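Flavin-containing monooxygenase (Allium sativum, PDB 6WPU) probably uses its bound FAD to oxygenate the sulfur of S-allyl-L-cysteine, as a flavin-dependent S-monooxygenase of garlic. Local coordinates at residues 310-315 / 386-391; 318-323 / 368-373. All coordinates share one frame; numbering follows the deposited sequence.

Contact 1: residues 310-315 / 386-391; sequences TVDDNR and IPKRYT
R315, at the turn end of a two-stranded beta hairpin, reaches T391; strands 310-312 and 315-317, joined by a type I' turn from D312 to R315, pack here against the short 3-10 turn at 388-389. The NE of R315 donates to T391 OG1 at 2.9 Å, nearly straight (165°) and almost in the guanidinium plane, while NH2 adds a weak bond to the same oxygen. OG1 in turn donates to K388 O at 2.6 Å, and the backbone N of T391 bonds that carbonyl too. Above the guanidinium, the CG of K388 sits 3.7 Å from R315 CZ; the lysine crosses the arginine at about a right angle and bends at chi3 (-132°) on its way to D312. At the turn, D313 O takes a CA-H contact from R389, and water 1 donates to both N314 O and R389 O. Farther out, N314 OD1 and ND2 bond Y298 N and Y296 O, and Y378 of helix 367-383 makes a cation-pi contact with R315. At the solvent side K388 NZ closes a salt bridge to D312 OD2 at 2.6 Å, met on the syn side but 24° out of the carboxylate plane.

Contact 2: residues 318-323 / 368-373; sequences PLYKHV and KEMMED
Y320 and M370 form a Met-aromatic contact where the type II turn from L319 to H322 lies against the start of helix 367-383. This is the tightly packed part. M370 CG stands over one ring face, 3.8 Å from the centroid of the Y320 ring and 16° off its normal, whereas the sulfur lies obliquely, with SD 3.6 Å from Y320 CD2. The tyrosine is swung out to the helix by a chi1 of 174°, CG anti to the backbone N, and the CG of K321, its neighbour in the turn, lies over the opposite face. W353 of helix 343-358 and W404 of helix 398-409 also touch the Y320 side chain, so that the tyrosine is buried among three helices. Beside it, M371 folds back through bends at chi2 and chi3, bringing its CE to 3.8 Å from P318 CG; that proline follows a cis peptide bond. The partly exposed side is looser and polar. D373 OD2 comes to 3.3 Å from Y320 CE1 at the ring edge, its carboxylate plane turned 73° from the ring plane. K321, also in cation-pi contact with W404, reaches across to D373 in a salt bridge whose hydrogen bond is weak, K321 NZ standing 3.4 Å from D373 OD2.

Both contacts tie the chain around strand 315-317 to helix 367-383 or the loop after it, and contact 2 is nested within the loop closed by contact 1. Contact 1 is a surface contact and mainly polar, built on charged side chains, a threonine hydroxyl and a bridging water; its N314 side chain lies about 13 Å from the FAD. Contact 2 is partly buried and farther from the centre of the chain, and methionine, tyrosine and proline carry it, with one ion pair at its margin. Y378 relates the two, touching P318 of contact 2 and T391 of contact 1. They also meet directly, where H322 CE1 packs 3.4 Å from T391 O.

Contact 1: residues 310-315 / 386-391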
loop_
_atom_site.group_PDB
_atom_site.type_symbol
_atom_site.label_atom_id
_atom_site.label_comp_id
_atom_site.label_asym_id
_atom_site.label_seq_id
_atom_site.Cartn_x
_atom_site.Cartn_y
_atom_site.Cartn_z
ATOM N N THR A 310 -12.106 -13.011 7.690
ATOM C CA THR A 310 -12.836 -12.637 6.483
ATOM C C THR A 310 -12.401 -11.259 6.002
ATOM O O THR A 310 -11.774 -10.483 6.733
ATOM C CB THR A 310 -14.359 -12.617 6.699
ATOM O OG1 THR A 310 -14.681 -11.663 7.716
ATOM C CG2 THR A 310 -14.895 -13.990 7.087
ATOM N N VAL A 311 -12.747 -10.973 4.748
ATOM C CA VAL A 311 -12.605 -9.648 4.150
ATOM C C VAL A 311 -13.999 -9.205 3.749
ATOM O O VAL A 311 -14.661 -9.891 2.962
ATOM C CB VAL A 311 -11.661 -9.659 2.935
ATOM C CG1 VAL A 311 -11.646 -8.292 2.243
ATOM C CG2 VAL A 311 -10.266 -10.054 3.361
ATOM N N ASP A 312 -14.459 -8.083 4.303
ATOM C CA ASP A 312 -15.818 -7.600 4.065
ATOM C C ASP A 312 -15.764 -6.093 3.875
ATOM O O ASP A 312 -15.599 -5.356 4.853
ATOM C CB ASP A 312 -16.745 -7.971 5.223
ATOM C CG ASP A 312 -18.154 -7.387 5.067
ATOM O OD1 ASP A 312 -18.604 -7.179 3.912
ATOM O OD2 ASP A 312 -18.808 -7.138 6.111
ATOM N N ASP A 313 -15.907 -5.638 2.625
ATOM C CA ASP A 313 -15.875 -4.212 2.285
ATOM C C ASP A 313 -14.637 -3.547 2.882
ATOM O O ASP A 313 -14.716 -2.546 3.595
ATOM C CB ASP A 313 -17.154 -3.506 2.740
ATOM C CG ASP A 313 -17.319 -2.115 2.106
ATOM O OD1 ASP A 313 -16.584 -1.801 1.139
ATOM O OD2 ASP A 313 -18.176 -1.336 2.585
ATOM N N ASN A 314 -13.490 -4.175 2.632
ATOM C CA ASN A 314 -12.167 -3.752 3.090
ATOM C C ASN A 314 -12.040 -3.690 4.610
ATOM O O ASN A 314 -11.197 -2.952 5.135
ATOM C CB ASN A 314 -11.750 -2.425 2.443
ATOM C CG ASN A 314 -11.012 -2.656 1.150
ATOM O OD1 ASN A 314 -10.811 -3.811 0.751
ATOM N ND2 ASN A 314 -10.629 -1.587 0.469
ATOM N N ARG A 315 -12.849 -4.465 5.334
ATOM C CA ARG A 315 -12.577 -4.773 6.737
ATOM C C ARG A 315 -12.027 -6.198 6.802
ATOM O O ARG A 315 -12.730 -7.163 6.471
ATOM C CB ARG A 315 -13.821 -4.625 7.605
ATOM C CG ARG A 315 -13.646 -5.229 8.988
ATOM C CD ARG A 315 -14.881 -4.991 9.835
ATOM N NE ARG A 315 -15.017 -3.580 10.200
ATOM C CZ ARG A 315 -16.014 -3.098 10.932
ATOM N NH1 ARG A 315 -16.972 -3.906 11.356
ATOM N NH2 ARG A 315 -16.044 -1.820 11.253
ATOM N N ILE A 386 -18.405 6.061 10.972
ATOM C CA ILE A 386 -17.359 5.690 10.019
ATOM C C ILE A 386 -17.755 4.377 9.352
ATOM O O ILE A 386 -17.934 3.372 10.057
ATOM C CB ILE A 386 -15.997 5.548 10.703
ATOM C CG1 ILE A 386 -15.656 6.803 11.497
ATOM C CG2 ILE A 386 -14.924 5.247 9.662
ATOM C CD1 ILE A 386 -14.423 6.601 12.389
ATOM N N PRO A 387 -17.852 4.323 8.021
ATOM C CA PRO A 387 -18.211 3.063 7.355
ATOM C C PRO A 387 -17.115 2.006 7.438
ATOM O O PRO A 387 -15.929 2.294 7.638
ATOM C CB PRO A 387 -18.452 3.474 5.897
ATOM C CG PRO A 387 -17.776 4.778 5.736
ATOM C CD PRO A 387 -17.798 5.453 7.079
ATOM N N LYS A 388 -17.558 0.759 7.220
ATOM C CA LYS A 388 -16.700 -0.424 7.293
ATOM C C LYS A 388 -15.393 -0.240 6.536
ATOM O O LYS A 388 -14.334 -0.697 6.986
ATOM C CB LYS A 388 -17.453 -1.629 6.722
ATOM C CG LYS A 388 -17.593 -2.820 7.641
ATOM C CD LYS A 388 -18.392 -3.928 6.963
ATOM C CE LYS A 388 -19.474 -4.469 7.890
ATOM N NZ LYS A 388 -20.428 -5.355 7.173
ATOM N N ARG A 389 -15.441 0.418 5.377
ATOM C CA ARG A 389 -14.282 0.365 4.496
ATOM C C ARG A 389 -13.116 1.212 4.989
ATOM O O ARG A 389 -12.022 1.101 4.429
ATOM C CB ARG A 389 -14.678 0.774 3.071
ATOM C CG ARG A 389 -15.060 2.236 2.875
ATOM C CD ARG A 389 -15.539 2.476 1.422
ATOM N NE ARG A 389 -15.985 3.852 1.186
ATOM C CZ ARG A 389 -17.144 4.351 1.614
ATOM N NH1 ARG A 389 -17.981 3.588 2.314
ATOM N NH2 ARG A 389 -17.464 5.617 1.360
ATOM N N TYR A 390 -13.304 2.027 6.029
ATOM C CA TYR A 390 -12.213 2.787 6.628
ATOM C C TYR A 390 -11.618 2.104 7.859
ATOM O O TYR A 390 -10.878 2.750 8.610
ATOM C CB TYR A 390 -12.686 4.200 6.989
ATOM C CG TYR A 390 -13.145 4.999 5.788
ATOM C CD1 TYR A 390 -12.294 5.234 4.720
ATOM C CD2 TYR A 390 -14.435 5.496 5.715
ATOM C CE1 TYR A 390 -12.720 5.946 3.618
ATOM C CE2 TYR A 390 -14.865 6.212 4.614
ATOM C CZ TYR A 390 -14.010 6.434 3.579
ATOM O OH TYR A 390 -14.457 7.144 2.496
ATOM N N THR A 391 -11.926 0.824 8.088
ATOM C CA THR A 391 -11.493 0.165 9.320
ATOM C C THR A 391 -9.980 0.263 9.508
ATOM O O THR A 391 -9.497 0.474 10.627
ATOM C CB THR A 391 -11.929 -1.304 9.324
ATOM O OG1 THR A 391 -13.358 -1.396 9.343
ATOM C CG2 THR A 391 -11.378 -2.041 10.572
HETATM O O HOH W 1 -10.082 -0.436 5.757
#

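Contact 2: residues 318-323 / 368-373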
loop_
_atom_site.group_PDB
_atom_site.type_symbol
_atom_site.label_atom_id
_atom_site.label_comp_id
_atom_site.label_asym_id
_atom_site.label_seq_id
_atom_site.Cartn_x
_atom_site.Cartn_y
_atom_site.Cartn_z
ATOM N N PRO A 318 -11.775 -10.419 12.237
ATOM C CA PRO A 318 -11.166 -9.426 13.146
ATOM C C PRO A 318 -9.641 -9.538 13.356
ATOM O O PRO A 318 -9.091 -10.651 13.405
ATOM C CB PRO A 318 -11.909 -9.669 14.466
ATOM C CG PRO A 318 -12.444 -11.055 14.367
ATOM C CD PRO A 318 -12.796 -11.228 12.919
ATOM N N LEU A 319 -8.972 -8.382 13.427
ATOM C CA LEU A 319 -7.523 -8.304 13.593
ATOM C C LEU A 319 -7.213 -7.398 14.771
ATOM O O LEU A 319 -7.559 -6.210 14.758
ATOM C CB LEU A 319 -6.825 -7.772 12.343
ATOM C CG LEU A 319 -6.863 -8.625 11.076
ATOM C CD1 LEU A 319 -6.033 -7.968 9.986
ATOM C CD2 LEU A 319 -6.392 -10.045 11.372
ATOM N N TYR A 320 -6.556 -7.959 15.780
ATOM C CA TYR A 320 -6.147 -7.180 16.933
ATOM C C TYR A 320 -5.010 -6.260 16.513
ATOM O O TYR A 320 -4.006 -6.729 15.958
ATOM C CB TYR A 320 -5.729 -8.120 18.065
ATOM C CG TYR A 320 -5.153 -7.424 19.263
ATOM C CD1 TYR A 320 -5.907 -6.489 19.991
ATOM C CD2 TYR A 320 -3.849 -7.685 19.666
ATOM C CE1 TYR A 320 -5.369 -5.848 21.102
ATOM C CE2 TYR A 320 -3.300 -7.048 20.764
ATOM C CZ TYR A 320 -4.060 -6.138 21.482
ATOM O OH TYR A 320 -3.493 -5.524 22.574
ATOM N N LYS A 321 -5.193 -4.949 16.725
ATOM C CA LYS A 321 -4.217 -3.929 16.318
ATOM C C LYS A 321 -3.880 -4.036 14.827
ATOM O O LYS A 321 -2.766 -3.716 14.405
ATOM C CB LYS A 321 -2.942 -4.014 17.168
ATOM C CG LYS A 321 -3.177 -3.915 18.676
ATOM C CD LYS A 321 -3.979 -2.655 19.012
ATOM C CE LYS A 321 -4.024 -2.417 20.513
ATOM N NZ LYS A 321 -4.980 -1.347 20.872
ATOM N N HIS A 322 -4.845 -4.499 14.022
ATOM C CA HIS A 322 -4.710 -4.651 12.569
ATOM C C HIS A 322 -3.707 -5.736 12.176
ATOM O O HIS A 322 -3.276 -5.789 11.012
ATOM C CB HIS A 322 -4.319 -3.330 11.869
ATOM C CG HIS A 322 -5.136 -2.139 12.281
ATOM N ND1 HIS A 322 -6.381 -1.865 11.750
ATOM C CD2 HIS A 322 -4.864 -1.126 13.140
ATOM C CE1 HIS A 322 -6.852 -0.752 12.286
ATOM N NE2 HIS A 322 -5.951 -0.280 13.128
ATOM N N VAL A 323 -3.342 -6.625 13.106
ATOM C CA VAL A 323 -2.238 -7.550 12.883
ATOM C C VAL A 323 -2.637 -8.998 13.154
ATOM O O VAL A 323 -2.409 -9.874 12.310
ATOM C CB VAL A 323 -1.020 -7.144 13.743
ATOM C CG1 VAL A 323 0.029 -8.269 13.791
ATOM C CG2 VAL A 323 -0.389 -5.882 13.187
ATOM N N LYS A 368 -9.883 -13.672 24.445
ATOM C CA LYS A 368 -11.101 -12.928 24.744
ATOM C C LYS A 368 -10.822 -11.434 24.827
ATOM O O LYS A 368 -11.600 -10.621 24.317
ATOM C CB LYS A 368 -11.715 -13.439 26.050
ATOM C CG LYS A 368 -13.127 -12.932 26.326
ATOM C CD LYS A 368 -13.545 -13.218 27.771
ATOM C CE LYS A 368 -14.958 -12.721 28.038
ATOM N NZ LYS A 368 -15.452 -11.907 26.888
ATOM N N GLU A 369 -9.712 -11.050 25.463
ATOM C CA GLU A 369 -9.380 -9.633 25.562
ATOM C C GLU A 369 -9.060 -9.046 24.197
ATOM O O GLU A 369 -9.485 -7.926 23.881
ATOM C CB GLU A 369 -8.212 -9.433 26.517
ATOM C CG GLU A 369 -8.635 -9.378 27.981
ATOM C CD GLU A 369 -7.554 -9.889 28.917
ATOM O OE1 GLU A 369 -6.511 -10.392 28.432
ATOM O OE2 GLU A 369 -7.756 -9.797 30.144
ATOM N N MET A 370 -8.310 -9.780 23.372
ATOM C CA MET A 370 -8.065 -9.301 22.017
ATOM C C MET A 370 -9.370 -9.145 21.253
ATOM O O MET A 370 -9.577 -8.144 20.557
ATOM C CB MET A 370 -7.119 -10.245 21.278
ATOM C CG MET A 370 -5.678 -10.139 21.750
ATOM S SD MET A 370 -4.564 -11.072 20.682
ATOM C CE MET A 370 -4.777 -12.738 21.348
ATOM N N MET A 371 -10.270 -10.121 21.381
ATOM C CA MET A 371 -11.528 -10.049 20.655
ATOM C C MET A 371 -12.394 -8.899 21.166
ATOM O O MET A 371 -13.057 -8.221 20.374
ATOM C CB MET A 371 -12.261 -11.386 20.747
ATOM C CG MET A 371 -13.499 -11.446 19.872
ATOM S SD MET A 371 -13.144 -11.210 18.108
ATOM C CE MET A 371 -12.412 -12.806 17.720
ATOM N N GLU A 372 -12.380 -8.646 22.479
ATOM C CA GLU A 372 -13.100 -7.500 23.028
ATOM C C GLU A 372 -12.518 -6.188 22.524
ATOM O O GLU A 372 -13.259 -5.225 22.284
ATOM C CB GLU A 372 -13.070 -7.536 24.556
ATOM C CG GLU A 372 -13.900 -8.647 25.145
ATOM C CD GLU A 372 -13.733 -8.789 26.651
ATOM O OE1 GLU A 372 -12.767 -8.226 27.221
ATOM O OE2 GLU A 372 -14.580 -9.473 27.267
ATOM N N ASP A 373 -11.196 -6.130 22.349
ATOM C CA ASP A 373 -10.580 -4.903 21.856
ATOM C C ASP A 373 -11.033 -4.593 20.429
ATOM O O ASP A 373 -11.353 -3.443 20.105
ATOM C CB ASP A 373 -9.062 -5.020 21.935
ATOM C CG ASP A 373 -8.369 -3.691 21.754
ATOM O OD1 ASP A 373 -8.558 -2.797 22.598
ATOM O OD2 ASP A 373 -7.634 -3.532 20.761
#